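NAD-dependent dehydrogenase (Rhizobium meliloti, PDB 4Z0P) probably reduces glyoxylate and hydroxypyruvate with NADPH as hydride donor, as a dimeric member of the D-isomer specific 2-hydroxyacid dehydrogenase family. Local coordinates at residues V92-R97 against V290-V295; R119-L124 against R131-P136; A256-F261 against S270-M275. All coordinates share one frame; numbering follows the deposited sequence.

Contact 1: V92-R97 against V290-V295; sequences VRFVDR and VRALFV. With NDP (NADPH dihydro-nicotinamide-adenine-dinucleotide phosphate), chain H.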
loop_
_atom_site.group_PDB
_atom_site.type_symbol
_atom_site.label_atom_id
_atom_site.label_comp_id
_atom_site.label_asym_id
_atom_site.label_seq_id
_atom_site.Cartn_x
_atom_site.Cartn_y
_atom_site.Cartn_z
ATOM N N VAL A 92 0.034 -31.033 -8.533
ATOM C CA VAL A 92 -0.939 -30.109 -7.971
ATOM C C VAL A 92 -0.197 -28.875 -7.486
ATOM O O VAL A 92 0.701 -29.002 -6.652
ATOM C CB VAL A 92 -1.691 -30.745 -6.779
ATOM C CG1 VAL A 92 -2.602 -29.731 -6.093
ATOM C CG2 VAL A 92 -2.505 -31.945 -7.251
ATOM N N ARG A 93 -0.576 -27.686 -7.970
ATOM C CA ARG A 93 0.080 -26.448 -7.508
ATOM C C ARG A 93 -0.642 -25.885 -6.287
ATOM O O ARG A 93 -1.774 -26.248 -5.994
ATOM C CB ARG A 93 0.153 -25.414 -8.651
ATOM C CG ARG A 93 -1.161 -24.711 -8.955
ATOM C CD ARG A 93 -1.151 -24.070 -10.334
ATOM N NE ARG A 93 -2.258 -23.147 -10.492
ATOM C CZ ARG A 93 -2.217 -21.854 -10.174
ATOM N NH1 ARG A 93 -1.123 -21.293 -9.665
ATOM N NH2 ARG A 93 -3.290 -21.120 -10.348
ATOM N N PHE A 94 0.008 -24.973 -5.569
ATOM C CA PHE A 94 -0.602 -24.344 -4.395
ATOM C C PHE A 94 -1.426 -23.127 -4.799
ATOM O O PHE A 94 -0.926 -22.205 -5.435
ATOM C CB PHE A 94 0.495 -23.934 -3.411
ATOM C CG PHE A 94 0.022 -23.442 -2.058
ATOM C CD1 PHE A 94 -1.071 -23.995 -1.395
ATOM C CD2 PHE A 94 0.719 -22.411 -1.424
ATOM C CE1 PHE A 94 -1.469 -23.531 -0.154
ATOM C CE2 PHE A 94 0.324 -21.958 -0.170
ATOM C CZ PHE A 94 -0.769 -22.510 0.456
ATOM N N VAL A 95 -2.714 -23.181 -4.472
ATOM C CA VAL A 95 -3.634 -22.081 -4.672
ATOM C C VAL A 95 -4.372 -21.965 -3.347
ATOM O O VAL A 95 -4.922 -22.952 -2.877
ATOM C CB VAL A 95 -4.630 -22.393 -5.802
ATOM C CG1 VAL A 95 -5.695 -21.305 -5.912
ATOM C CG2 VAL A 95 -3.901 -22.510 -7.135
ATOM N N ASP A 96 -4.391 -20.784 -2.730
ATOM C CA ASP A 96 -4.983 -20.643 -1.409
ATOM C C ASP A 96 -5.192 -19.170 -1.127
ATOM O O ASP A 96 -4.392 -18.338 -1.562
ATOM C CB ASP A 96 -4.033 -21.188 -0.336
ATOM C CG ASP A 96 -4.693 -21.339 1.022
ATOM O OD1 ASP A 96 -5.426 -22.328 1.188
ATOM O OD2 ASP A 96 -4.485 -20.477 1.915
ATOM N N ARG A 97 -6.250 -18.863 -0.368
ATOM C CA ARG A 97 -6.528 -17.479 0.014
ATOM C C ARG A 97 -5.338 -16.808 0.666
ATOM O O ARG A 97 -5.123 -15.619 0.466
ATOM C CB ARG A 97 -7.719 -17.441 0.998
ATOM C CG ARG A 97 -8.014 -16.074 1.596
ATOM N N VAL A 290 2.833 -22.354 5.646
ATOM C CA VAL A 290 3.058 -23.803 5.628
ATOM C C VAL A 290 1.874 -24.522 6.244
ATOM O O VAL A 290 1.469 -25.589 5.760
ATOM C CB VAL A 290 4.389 -24.228 6.293
ATOM C CG1 VAL A 290 4.639 -25.716 6.062
ATOM C CG2 VAL A 290 5.537 -23.433 5.694
ATOM N N ARG A 291 1.274 -23.956 7.285
ATOM C CA ARG A 291 0.052 -24.583 7.825
ATOM C C ARG A 291 -1.030 -24.688 6.729
ATOM O O ARG A 291 -1.666 -25.714 6.571
ATOM C CB ARG A 291 -0.479 -23.792 9.027
ATOM C CG ARG A 291 -1.626 -24.455 9.776
ATOM C CD ARG A 291 -2.004 -23.673 11.036
ATOM N N ALA A 292 -1.260 -23.589 6.009
ATOM C CA ALA A 292 -2.273 -23.555 4.962
ATOM C C ALA A 292 -1.925 -24.524 3.814
ATOM O O ALA A 292 -2.808 -25.182 3.271
ATOM C CB ALA A 292 -2.469 -22.117 4.441
ATOM N N LEU A 293 -0.647 -24.599 3.460
ATOM C CA LEU A 293 -0.155 -25.569 2.492
ATOM C C LEU A 293 -0.507 -26.993 2.891
ATOM O O LEU A 293 -1.058 -27.750 2.087
ATOM C CB LEU A 293 1.355 -25.419 2.321
ATOM C CG LEU A 293 2.010 -26.413 1.366
ATOM C CD1 LEU A 293 1.494 -26.285 -0.062
ATOM C CD2 LEU A 293 3.523 -26.195 1.458
ATOM N N PHE A 294 -0.238 -27.353 4.142
ATOM C CA PHE A 294 -0.540 -28.703 4.606
ATOM C C PHE A 294 -2.055 -28.981 4.664
ATOM O O PHE A 294 -2.482 -30.071 4.308
ATOM C CB PHE A 294 0.107 -29.000 5.961
ATOM C CG PHE A 294 1.609 -29.071 5.937
ATOM C CD1 PHE A 294 2.343 -29.273 4.741
ATOM C CD2 PHE A 294 2.304 -29.023 7.134
ATOM C CE1 PHE A 294 3.724 -29.364 4.765
ATOM C CE2 PHE A 294 3.697 -29.117 7.155
ATOM C CZ PHE A 294 4.397 -29.283 5.966
ATOM N N VAL A 295 -2.857 -27.986 5.035
ATOM C CA VAL A 295 -4.325 -28.157 4.984
ATOM C C VAL A 295 -4.784 -28.436 3.546
ATOM O O VAL A 295 -5.603 -29.336 3.297
ATOM C CB VAL A 295 -5.045 -26.929 5.580
ATOM C CG1 VAL A 295 -6.544 -26.938 5.253
ATOM C CG2 VAL A 295 -4.821 -26.895 7.082
HETATM P PA NDP H . -2.497 -18.762 -12.865
HETATM O O1A NDP H . -2.209 -20.047 -13.626
HETATM O O2A NDP H . -3.775 -18.688 -12.098
HETATM O O5B NDP H . -2.479 -17.598 -13.940
HETATM C C5B NDP H . -1.522 -17.490 -14.973
HETATM C C4B NDP H . -1.980 -16.416 -15.922
HETATM O O4B NDP H . -0.924 -16.206 -16.856
HETATM C C3B NDP H . -3.217 -16.786 -16.738
HETATM O O3B NDP H . -3.996 -15.606 -16.899
HETATM C C2B NDP H . -2.633 -17.228 -18.062
HETATM O O2B NDP H . -3.482 -17.053 -19.179
HETATM C C1B NDP H . -1.470 -16.276 -18.161
HETATM N N9A NDP H . -0.489 -16.777 -19.138
HETATM C C8A NDP H . 0.307 -17.863 -19.087
HETATM N N7A NDP H . 1.070 -18.011 -20.147
HETATM C C5A NDP H . 0.742 -16.945 -20.937
HETATM C C6A NDP H . 1.172 -16.527 -22.212
HETATM N N6A NDP H . 2.116 -17.191 -22.919
HETATM N N1A NDP H . 0.631 -15.392 -22.738
HETATM C C2A NDP H . -0.303 -14.735 -22.034
HETATM N N3A NDP H . -0.793 -15.042 -20.829
HETATM C C4A NDP H . -0.215 -16.164 -20.326
HETATM O O3 NDP H . -1.183 -18.536 -11.954
HETATM P PN NDP H . -1.214 -17.670 -10.582
HETATM O O1N NDP H . -1.911 -16.371 -10.806
HETATM O O2N NDP H . -1.631 -18.527 -9.441
HETATM O O5D NDP H . 0.358 -17.487 -10.408
HETATM C C5D NDP H . 1.080 -16.755 -11.379
HETATM C C4D NDP H . 2.578 -16.893 -11.152
HETATM O O4D NDP H . 2.993 -16.083 -10.049
HETATM C C3D NDP H . 3.087 -18.274 -10.763
HETATM O O3D NDP H . 3.206 -19.121 -11.924
HETATM C C2D NDP H . 4.428 -18.027 -10.100
HETATM O O2D NDP H . 5.488 -18.073 -11.072
HETATM C C1D NDP H . 4.252 -16.566 -9.610
HETATM N N1N NDP H . 4.328 -16.444 -8.153
HETATM C C2N NDP H . 5.341 -15.707 -7.550
HETATM C C3N NDP H . 5.418 -15.564 -6.197
HETATM C C7N NDP H . 6.403 -14.655 -5.524
HETATM O O7N NDP H . 6.584 -14.798 -4.299
HETATM N N7N NDP H . 7.059 -13.757 -6.226
HETATM C C4N NDP H . 4.432 -16.265 -5.337
HETATM C C5N NDP H . 3.399 -17.044 -6.064
HETATM C C6N NDP H . 3.354 -17.095 -7.382
HETATM P P2B NDP H . -4.743 -18.023 -19.427
HETATM O O1X NDP H . -5.734 -17.607 -18.370
HETATM O O2X NDP H . -5.164 -17.628 -20.831
HETATM O O3X NDP H . -4.253 -19.417 -19.294
HETATM O O HOH W 1 -5.415 -24.210 3.123
#
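Phe94 meets Leu293 where the loop after strand 91-92 runs beside helix 290-305, the helix by which the chain, after the last strand of the Rossmann sheet, returns to the five-stranded parallel sheet of the substrate-binding domain. From CB, the Phe94 side chain sets out toward the helix with CG anti to the backbone N (chi1 -172°). CG and CD1 lie beneath Leu293 CD1, which forms a CH-pi contact over one ring face, 3.9 Å from the Phe94 ring centroid and 19° off the normal. Farther out, CE1 comes within 3.6 Å of Leu293 CA, and CZ, the tip, lies 3.7 Å from Leu293 N. A flat phenylalanine can thus lie against both a leucine branch and the helix backbone, while Leu293 also reaches Leu12 of strand 8-12. Ala292 offers just a methyl, small enough for Asp96 OD2 to approach its CB at 3.6 Å. Asp96 N-caps helix 97-115 and its OD2 binds Thr98 OG1; its other oxygen, OD1, takes a hydrogen bond from a water that also donates to Ala292 O, so one solvent molecule joins the two segments. Arg93 extends the loop to NADPH: Val95 CG2 covers one face of its guanidinium, NADPH O1A lies over the opposite one, and NH1 donates to O2N of the nicotinamide-side phosphate at 2.8 Å and 159°.

Contact 2: R119-L124 against R131-P136; sequences RAYEAL and RDLSQP. With OXD (oxalic acid), chain D.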
loop_
_atom_site.group_PDB
_atom_site.type_symbol
_atom_site.label_atom_id
_atom_site.label_comp_id
_atom_site.label_asym_id
_atom_site.label_seq_id
_atom_site.Cartn_x
_atom_site.Cartn_y
_atom_site.Cartn_z
ATOM N N ARG A 119 10.486 7.133 -2.993
ATOM C CA ARG A 119 11.938 7.339 -3.090
ATOM C C ARG A 119 12.343 8.823 -3.125
ATOM O O ARG A 119 13.325 9.203 -2.486
ATOM C CB ARG A 119 12.577 6.513 -4.207
ATOM C CG ARG A 119 12.789 5.043 -3.782
ATOM C CD ARG A 119 14.027 4.824 -2.888
ATOM N NE ARG A 119 14.236 3.431 -2.446
ATOM C CZ ARG A 119 14.701 2.450 -3.230
ATOM N NH1 ARG A 119 14.988 2.691 -4.494
ATOM N NH2 ARG A 119 14.879 1.228 -2.752
ATOM N N ALA A 120 11.566 9.653 -3.802
ATOM C CA ALA A 120 11.795 11.104 -3.780
ATOM C C ALA A 120 11.698 11.689 -2.382
ATOM O O ALA A 120 12.554 12.463 -1.973
ATOM C CB ALA A 120 10.855 11.817 -4.730
ATOM N N TYR A 121 10.656 11.302 -1.639
ATOM C CA TYR A 121 10.488 11.779 -0.278
ATOM C C TYR A 121 11.563 11.236 0.652
ATOM O O TYR A 121 12.010 11.938 1.546
ATOM C CB TYR A 121 9.080 11.496 0.250
ATOM C CG TYR A 121 8.035 12.421 -0.307
ATOM C CD1 TYR A 121 8.083 13.794 -0.073
ATOM C CD2 TYR A 121 6.961 11.931 -1.031
ATOM C CE1 TYR A 121 7.094 14.658 -0.553
ATOM C CE2 TYR A 121 5.994 12.790 -1.542
ATOM C CZ TYR A 121 6.053 14.144 -1.274
ATOM O OH TYR A 121 5.067 14.989 -1.740
ATOM N N GLU A 122 12.032 10.005 0.401
ATOM C CA GLU A 122 13.157 9.478 1.189
ATOM C C GLU A 122 14.455 10.218 0.884
ATOM O O GLU A 122 15.246 10.466 1.799
ATOM C CB GLU A 122 13.352 7.982 0.969
ATOM C CG GLU A 122 12.234 7.122 1.550
ATOM C CD GLU A 122 12.209 7.172 3.059
ATOM O OE1 GLU A 122 13.237 6.853 3.657
ATOM O OE2 GLU A 122 11.187 7.580 3.645
ATOM N N ALA A 123 14.662 10.592 -0.378
ATOM C CA ALA A 123 15.862 11.362 -0.758
ATOM C C ALA A 123 15.830 12.746 -0.102
ATOM O O ALA A 123 16.844 13.247 0.394
ATOM C CB ALA A 123 15.982 11.478 -2.271
ATOM N N LEU A 124 14.651 13.344 -0.070
ATOM C CA LEU A 124 14.466 14.626 0.637
ATOM C C LEU A 124 14.740 14.471 2.130
ATOM O O LEU A 124 15.486 15.273 2.722
ATOM C CB LEU A 124 13.078 15.179 0.392
ATOM C CG LEU A 124 12.826 15.709 -1.020
ATOM C CD1 LEU A 124 11.334 15.790 -1.298
ATOM C CD2 LEU A 124 13.494 17.076 -1.235
ATOM N N ARG A 131 9.923 19.282 1.678
ATOM C CA ARG A 131 9.421 19.763 0.411
ATOM C C ARG A 131 8.252 18.943 -0.061
ATOM O O ARG A 131 8.406 17.783 -0.387
ATOM C CB ARG A 131 10.538 19.715 -0.659
ATOM C CG ARG A 131 10.167 20.294 -1.979
ATOM C CD ARG A 131 11.320 20.198 -2.982
ATOM N NE ARG A 131 10.835 20.399 -4.343
ATOM C CZ ARG A 131 11.373 19.877 -5.450
ATOM N NH1 ARG A 131 10.814 20.142 -6.628
ATOM N NH2 ARG A 131 12.452 19.085 -5.402
ATOM N N ASP A 132 7.108 19.602 -0.233
ATOM C CA ASP A 132 5.910 18.968 -0.782
ATOM C C ASP A 132 6.034 18.870 -2.289
ATOM O O ASP A 132 6.435 19.844 -2.927
ATOM C CB ASP A 132 4.671 19.791 -0.439
ATOM C CG ASP A 132 4.416 19.852 1.053
ATOM O OD1 ASP A 132 5.126 19.133 1.777
ATOM O OD2 ASP A 132 3.527 20.603 1.509
ATOM N N LEU A 133 5.684 17.717 -2.857
ATOM C CA LEU A 133 5.728 17.513 -4.296
ATOM C C LEU A 133 4.320 17.456 -4.852
ATOM O O LEU A 133 3.398 16.964 -4.208
ATOM C CB LEU A 133 6.424 16.187 -4.624
ATOM C CG LEU A 133 7.826 16.063 -4.012
ATOM C CD1 LEU A 133 8.349 14.656 -4.263
ATOM C CD2 LEU A 133 8.752 17.123 -4.573
ATOM N N SER A 134 4.166 17.921 -6.080
ATOM C CA SER A 134 2.888 17.774 -6.761
ATOM C C SER A 134 2.570 16.285 -6.864
ATOM O O SER A 134 3.442 15.472 -7.174
ATOM C CB SER A 134 2.904 18.446 -8.135
ATOM O OG SER A 134 2.693 19.838 -7.991
ATOM N N GLN A 135 1.310 15.927 -6.608
ATOM C CA GLN A 135 0.961 14.530 -6.376
ATOM C C GLN A 135 -0.314 14.084 -7.092
ATOM O O GLN A 135 -1.407 14.580 -6.803
ATOM C CB GLN A 135 0.801 14.341 -4.863
ATOM C CG GLN A 135 0.420 12.927 -4.436
ATOM C CD GLN A 135 1.485 11.932 -4.806
ATOM O OE1 GLN A 135 2.604 12.012 -4.300
ATOM N NE2 GLN A 135 1.172 11.020 -5.710
ATOM N N PRO A 136 -0.190 13.144 -8.025
ATOM C CA PRO A 136 -1.395 12.562 -8.621
ATOM C C PRO A 136 -2.138 11.653 -7.654
ATOM O O PRO A 136 -1.564 11.172 -6.670
ATOM C CB PRO A 136 -0.843 11.733 -9.779
ATOM C CG PRO A 136 0.538 11.415 -9.380
ATOM C CD PRO A 136 1.040 12.614 -8.645
HETATM C C1 OXD D . 13.110 3.333 2.447
HETATM C C2 OXD D . 13.275 3.428 1.007
HETATM O O3 OXD D . 14.110 3.131 3.160
HETATM O O4 OXD D . 12.453 2.851 0.272
HETATM O O5 OXD D . 11.964 3.454 2.924
HETATM O O6 OXD D . 14.227 4.078 0.540
HETATM O O HOH W 2 2.790 13.506 -2.092
#
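Tyr121 and Leu133 reach for each other from facing segments, and Leu133 CD1 comes to lie over one face of the phenol ring, 4.0 Å from the Tyr121 centroid, in a CH-pi contact. Tyr121 CG stands anti to its carbonyl carbon (chi1 -76°), an orientation from which the ring can span the gap to the returning loop. At its end, Tyr121 OH accepts a hydrogen bond from Leu133 N (3.0 Å, 156°) and also bonds a water that donates to Gln135 OE1. Round the ring's edge lies Arg131 O, 3.4 Å from Tyr121 CE1, a buried carbonyl with no polar partner in the model. A phenylalanine at Tyr121 would probably keep the ring packing but leave Leu133 N without its acceptor and the water short of one anchor. Leu124 crosses Arg131 obliquely, its CD2 lying 4.0 Å from Arg131 CB, so the arginine's aliphatic part serves as apolar cover; Leu133 CD2 sits over the guanidinium face. Ala120, small enough to let the leucine in, touches Leu133 CD1 at 3.8 Å. On the same helix, Arg119 NE donates to oxalate O6 and its NH2 pairs with Glu122 of the second subunit. The loop leading to strand 142-146 folds back along helix 118-126, tied to the end of helix 97-115 through Gln135 NE2 and Leu115 O, and Pro282 of the second subunit packs on Tyr121.

Contact 3: A256-F261 against S270-M275; sequences ASLDVF and SRFWDM. With NDP (NADPH dihydro-nicotinamide-adenine-dinucleotide phosphate), chain H.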
loop_
_atom_site.group_PDB
_atom_site.type_symbol
_atom_site.label_atom_id
_atom_site.label_comp_id
_atom_site.label_asym_id
_atom_site.label_seq_id
_atom_site.Cartn_x
_atom_site.Cartn_y
_atom_site.Cartn_z
ATOM N N ALA A 256 11.365 0.751 -10.855
ATOM C CA ALA A 256 10.966 -0.647 -10.872
ATOM C C ALA A 256 10.838 -1.221 -9.469
ATOM O O ALA A 256 11.455 -0.713 -8.538
ATOM C CB ALA A 256 11.962 -1.476 -11.674
ATOM N N SER A 257 10.005 -2.251 -9.343
ATOM C CA SER A 257 9.972 -3.115 -8.153
ATOM C C SER A 257 10.194 -4.533 -8.632
ATOM O O SER A 257 9.393 -5.056 -9.420
ATOM C CB SER A 257 8.625 -3.032 -7.438
ATOM O OG SER A 257 8.423 -1.728 -6.876
ATOM N N LEU A 258 11.283 -5.144 -8.178
ATOM C CA LEU A 258 11.623 -6.508 -8.595
ATOM C C LEU A 258 11.684 -7.402 -7.374
ATOM O O LEU A 258 12.500 -7.172 -6.463
ATOM C CB LEU A 258 12.964 -6.544 -9.348
ATOM C CG LEU A 258 13.014 -5.635 -10.600
ATOM C CD1 LEU A 258 14.423 -5.604 -11.173
ATOM C CD2 LEU A 258 12.007 -6.113 -11.654
ATOM N N ASP A 259 10.836 -8.430 -7.368
ATOM C CA ASP A 259 10.849 -9.485 -6.357
ATOM C C ASP A 259 11.547 -10.740 -6.850
ATOM O O ASP A 259 11.835 -11.641 -6.061
ATOM C CB ASP A 259 9.424 -9.866 -5.964
ATOM C CG ASP A 259 9.376 -10.756 -4.721
ATOM O OD1 ASP A 259 9.942 -10.374 -3.639
ATOM O OD2 ASP A 259 8.771 -11.858 -4.829
ATOM N N VAL A 260 11.749 -10.819 -8.168
ATOM C CA VAL A 260 12.226 -12.048 -8.841
ATOM C C VAL A 260 13.302 -11.669 -9.841
ATOM O O VAL A 260 13.284 -10.556 -10.387
ATOM C CB VAL A 260 11.067 -12.826 -9.505
ATOM C CG1 VAL A 260 10.086 -13.305 -8.446
ATOM C CG2 VAL A 260 10.346 -11.964 -10.528
ATOM N N PHE A 261 14.260 -12.575 -10.032
ATOM C CA PHE A 261 15.461 -12.316 -10.801
ATOM C C PHE A 261 15.852 -13.515 -11.658
ATOM O O PHE A 261 15.527 -14.637 -11.336
ATOM C CB PHE A 261 16.616 -11.908 -9.875
ATOM C CG PHE A 261 16.296 -10.671 -9.111
ATOM C CD1 PHE A 261 16.522 -9.427 -9.659
ATOM C CD2 PHE A 261 15.619 -10.759 -7.894
ATOM C CE1 PHE A 261 16.140 -8.284 -8.964
ATOM C CE2 PHE A 261 15.239 -9.620 -7.191
ATOM C CZ PHE A 261 15.489 -8.390 -7.745
ATOM N N SER A 270 25.221 -7.283 -8.201
ATOM C CA SER A 270 24.177 -6.691 -9.056
ATOM C C SER A 270 24.049 -5.198 -8.828
ATOM O O SER A 270 24.085 -4.731 -7.702
ATOM C CB SER A 270 22.805 -7.352 -8.819
ATOM O OG SER A 270 21.795 -6.759 -9.631
ATOM N N ARG A 271 23.865 -4.452 -9.912
ATOM C CA ARG A 271 23.525 -3.042 -9.800
ATOM C C ARG A 271 22.179 -2.779 -9.125
ATOM O O ARG A 271 21.976 -1.682 -8.612
ATOM C CB ARG A 271 23.527 -2.390 -11.179
ATOM C CG ARG A 271 24.930 -2.258 -11.775
ATOM C CD ARG A 271 24.857 -1.494 -13.090
ATOM N NE ARG A 271 24.321 -0.151 -12.856
ATOM C CZ ARG A 271 23.668 0.597 -13.746
ATOM N NH1 ARG A 271 23.429 0.150 -14.968
ATOM N NH2 ARG A 271 23.248 1.808 -13.392
ATOM N N PHE A 272 21.270 -3.750 -9.127
ATOM C CA PHE A 272 19.907 -3.482 -8.669
ATOM C C PHE A 272 19.861 -3.063 -7.198
ATOM O O PHE A 272 18.998 -2.292 -6.820
ATOM C CB PHE A 272 18.982 -4.666 -8.886
ATOM C CG PHE A 272 18.609 -4.915 -10.316
ATOM C CD1 PHE A 272 17.973 -3.927 -11.073
ATOM C CD2 PHE A 272 18.839 -6.137 -10.890
ATOM C CE1 PHE A 272 17.601 -4.170 -12.362
ATOM C CE2 PHE A 272 18.490 -6.391 -12.202
ATOM C CZ PHE A 272 17.886 -5.395 -12.947
ATOM N N TRP A 273 20.774 -3.578 -6.372
ATOM C CA TRP A 273 20.759 -3.273 -4.947
ATOM C C TRP A 273 20.849 -1.779 -4.650
ATOM O O TRP A 273 20.285 -1.317 -3.657
ATOM C CB TRP A 273 21.890 -3.980 -4.220
ATOM C CG TRP A 273 21.905 -5.500 -4.285
ATOM C CD1 TRP A 273 22.791 -6.282 -4.966
ATOM C CD2 TRP A 273 21.044 -6.401 -3.584
ATOM N NE1 TRP A 273 22.533 -7.603 -4.743
ATOM C CE2 TRP A 273 21.464 -7.718 -3.900
ATOM C CE3 TRP A 273 19.958 -6.231 -2.731
ATOM C CZ2 TRP A 273 20.840 -8.841 -3.386
ATOM C CZ3 TRP A 273 19.340 -7.365 -2.201
ATOM C CH2 TRP A 273 19.775 -8.647 -2.526
ATOM N N ASP A 274 21.613 -1.049 -5.455
ATOM C CA ASP A 274 21.938 0.358 -5.184
ATOM C C ASP A 274 21.214 1.361 -6.074
ATOM O O ASP A 274 21.531 2.546 -6.009
ATOM C CB ASP A 274 23.442 0.597 -5.376
ATOM C CG ASP A 274 24.308 -0.123 -4.352
ATOM O OD1 ASP A 274 23.871 -0.344 -3.211
ATOM O OD2 ASP A 274 25.468 -0.429 -4.703
ATOM N N MET A 275 20.256 0.935 -6.893
ATOM C CA MET A 275 19.680 1.886 -7.809
ATOM C C MET A 275 18.591 2.699 -7.184
ATOM O O MET A 275 17.783 2.176 -6.435
ATOM C CB MET A 275 19.227 1.201 -9.041
ATOM C CG MET A 275 20.448 0.946 -9.866
ATOM S SD MET A 275 19.969 -0.170 -11.124
ATOM C CE MET A 275 19.331 1.022 -12.305
HETATM P PA NDP H . -2.497 -18.762 -12.865
HETATM O O1A NDP H . -2.209 -20.047 -13.626
HETATM O O2A NDP H . -3.775 -18.688 -12.098
HETATM O O5B NDP H . -2.479 -17.598 -13.940
HETATM C C5B NDP H . -1.522 -17.490 -14.973
HETATM C C4B NDP H . -1.980 -16.416 -15.922
HETATM O O4B NDP H . -0.924 -16.206 -16.856
HETATM C C3B NDP H . -3.217 -16.786 -16.738
HETATM O O3B NDP H . -3.996 -15.606 -16.899
HETATM C C2B NDP H . -2.633 -17.228 -18.062
HETATM O O2B NDP H . -3.482 -17.053 -19.179
HETATM C C1B NDP H . -1.470 -16.276 -18.161
HETATM N N9A NDP H . -0.489 -16.777 -19.138
HETATM C C8A NDP H . 0.307 -17.863 -19.087
HETATM N N7A NDP H . 1.070 -18.011 -20.147
HETATM C C5A NDP H . 0.742 -16.945 -20.937
HETATM C C6A NDP H . 1.172 -16.527 -22.212
HETATM N N6A NDP H . 2.116 -17.191 -22.919
HETATM N N1A NDP H . 0.631 -15.392 -22.738
HETATM C C2A NDP H . -0.303 -14.735 -22.034
HETATM N N3A NDP H . -0.793 -15.042 -20.829
HETATM C C4A NDP H . -0.215 -16.164 -20.326
HETATM O O3 NDP H . -1.183 -18.536 -11.954
HETATM P PN NDP H . -1.214 -17.670 -10.582
HETATM O O1N NDP H . -1.911 -16.371 -10.806
HETATM O O2N NDP H . -1.631 -18.527 -9.441
HETATM O O5D NDP H . 0.358 -17.487 -10.408
HETATM C C5D NDP H . 1.080 -16.755 -11.379
HETATM C C4D NDP H . 2.578 -16.893 -11.152
HETATM O O4D NDP H . 2.993 -16.083 -10.049
HETATM C C3D NDP H . 3.087 -18.274 -10.763
HETATM O O3D NDP H . 3.206 -19.121 -11.924
HETATM C C2D NDP H . 4.428 -18.027 -10.100
HETATM O O2D NDP H . 5.488 -18.073 -11.072
HETATM C C1D NDP H . 4.252 -16.566 -9.610
HETATM N N1N NDP H . 4.328 -16.444 -8.153
HETATM C C2N NDP H . 5.341 -15.707 -7.550
HETATM C C3N NDP H . 5.418 -15.564 -6.197
HETATM C C7N NDP H . 6.403 -14.655 -5.524
HETATM O O7N NDP H . 6.584 -14.798 -4.299
HETATM N N7N NDP H . 7.059 -13.757 -6.226
HETATM C C4N NDP H . 4.432 -16.265 -5.337
HETATM C C5N NDP H . 3.399 -17.044 -6.064
HETATM C C6N NDP H . 3.354 -17.095 -7.382
HETATM P P2B NDP H . -4.743 -18.023 -19.427
HETATM O O1X NDP H . -5.734 -17.607 -18.370
HETATM O O2X NDP H . -5.164 -17.628 -20.831
HETATM O O3X NDP H . -4.253 -19.417 -19.294
#
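Leu258 CD1 rests over one face of the Phe272 ring, 3.9 Å from its centroid and close to the ring normal, a CH-pi contact between strand 255-258 and the loop that precedes strand 278-280. The two side chains stand roughly perpendicular, and CD1 is the leucine atom that meets the face. Beside it, Phe261 runs antiparallel alongside Phe272: Phe261 CE1 lies 4.0 Å from Phe272 CD2, and the rings are inclined at 49° with centroids 5.9 Å apart. All three side chains are buried, which suits purely apolar residues.

The next shell positions Phe272. Ser270 OG accepts from Phe272 N at 3.1 Å, an ST turn that starts the short helical bend at 271-273, and Asp274 N bonds back to Arg271 O. Leu245 of helix 241-250 and Val280 of strand 278-280 also touch Phe272, so the ring fills the join between that helix and the border of the seven-stranded parallel Rossmann sheet. Trp273 stacks with His128 of the second subunit, and Arg271 forms a salt bridge to Asp249.

Past Leu258, the strand ends at the cofactor. Asp259, with CG anti to the backbone N (chi1 -169°), accepts from the NADPH carboxamide nitrogen N7N through OD2, at 2.9 Å and a nearly straight 171°. Ala285 N also bonds OD2, and Val284 N and Thr281 OG1 bond OD1, so both oxygens are gripped and the carboxylate's rotation is fixed. Because an aspartate oxygen can accept where the carboxamide NH2 must donate, this bond probably distinguishes the two ends of the amide and helps to set the turn of the nicotinamide.

Contacts 1 and 3 hold NADPH at two places, the 92-97 loop at its phosphates and the 256-261 segment at its nicotinamide amide, with centres about 28 Å apart on opposite sides of the chain's centre. They belong to the two domains that face each other across the cleft, and the side chain of Phe94 in contact 1 lies about 6 Å from the oxalate bound there. Contact 2 sits away from that cleft, about 40 Å from contact 1, centre to centre, beside a separate oxalate shared with the second subunit. It adjoins contact 3, centres about 21 Å apart, where Arg119 NH1 packs 3.4 Å from Met275 O; both touch the second subunit, so the dimer interface runs past the two.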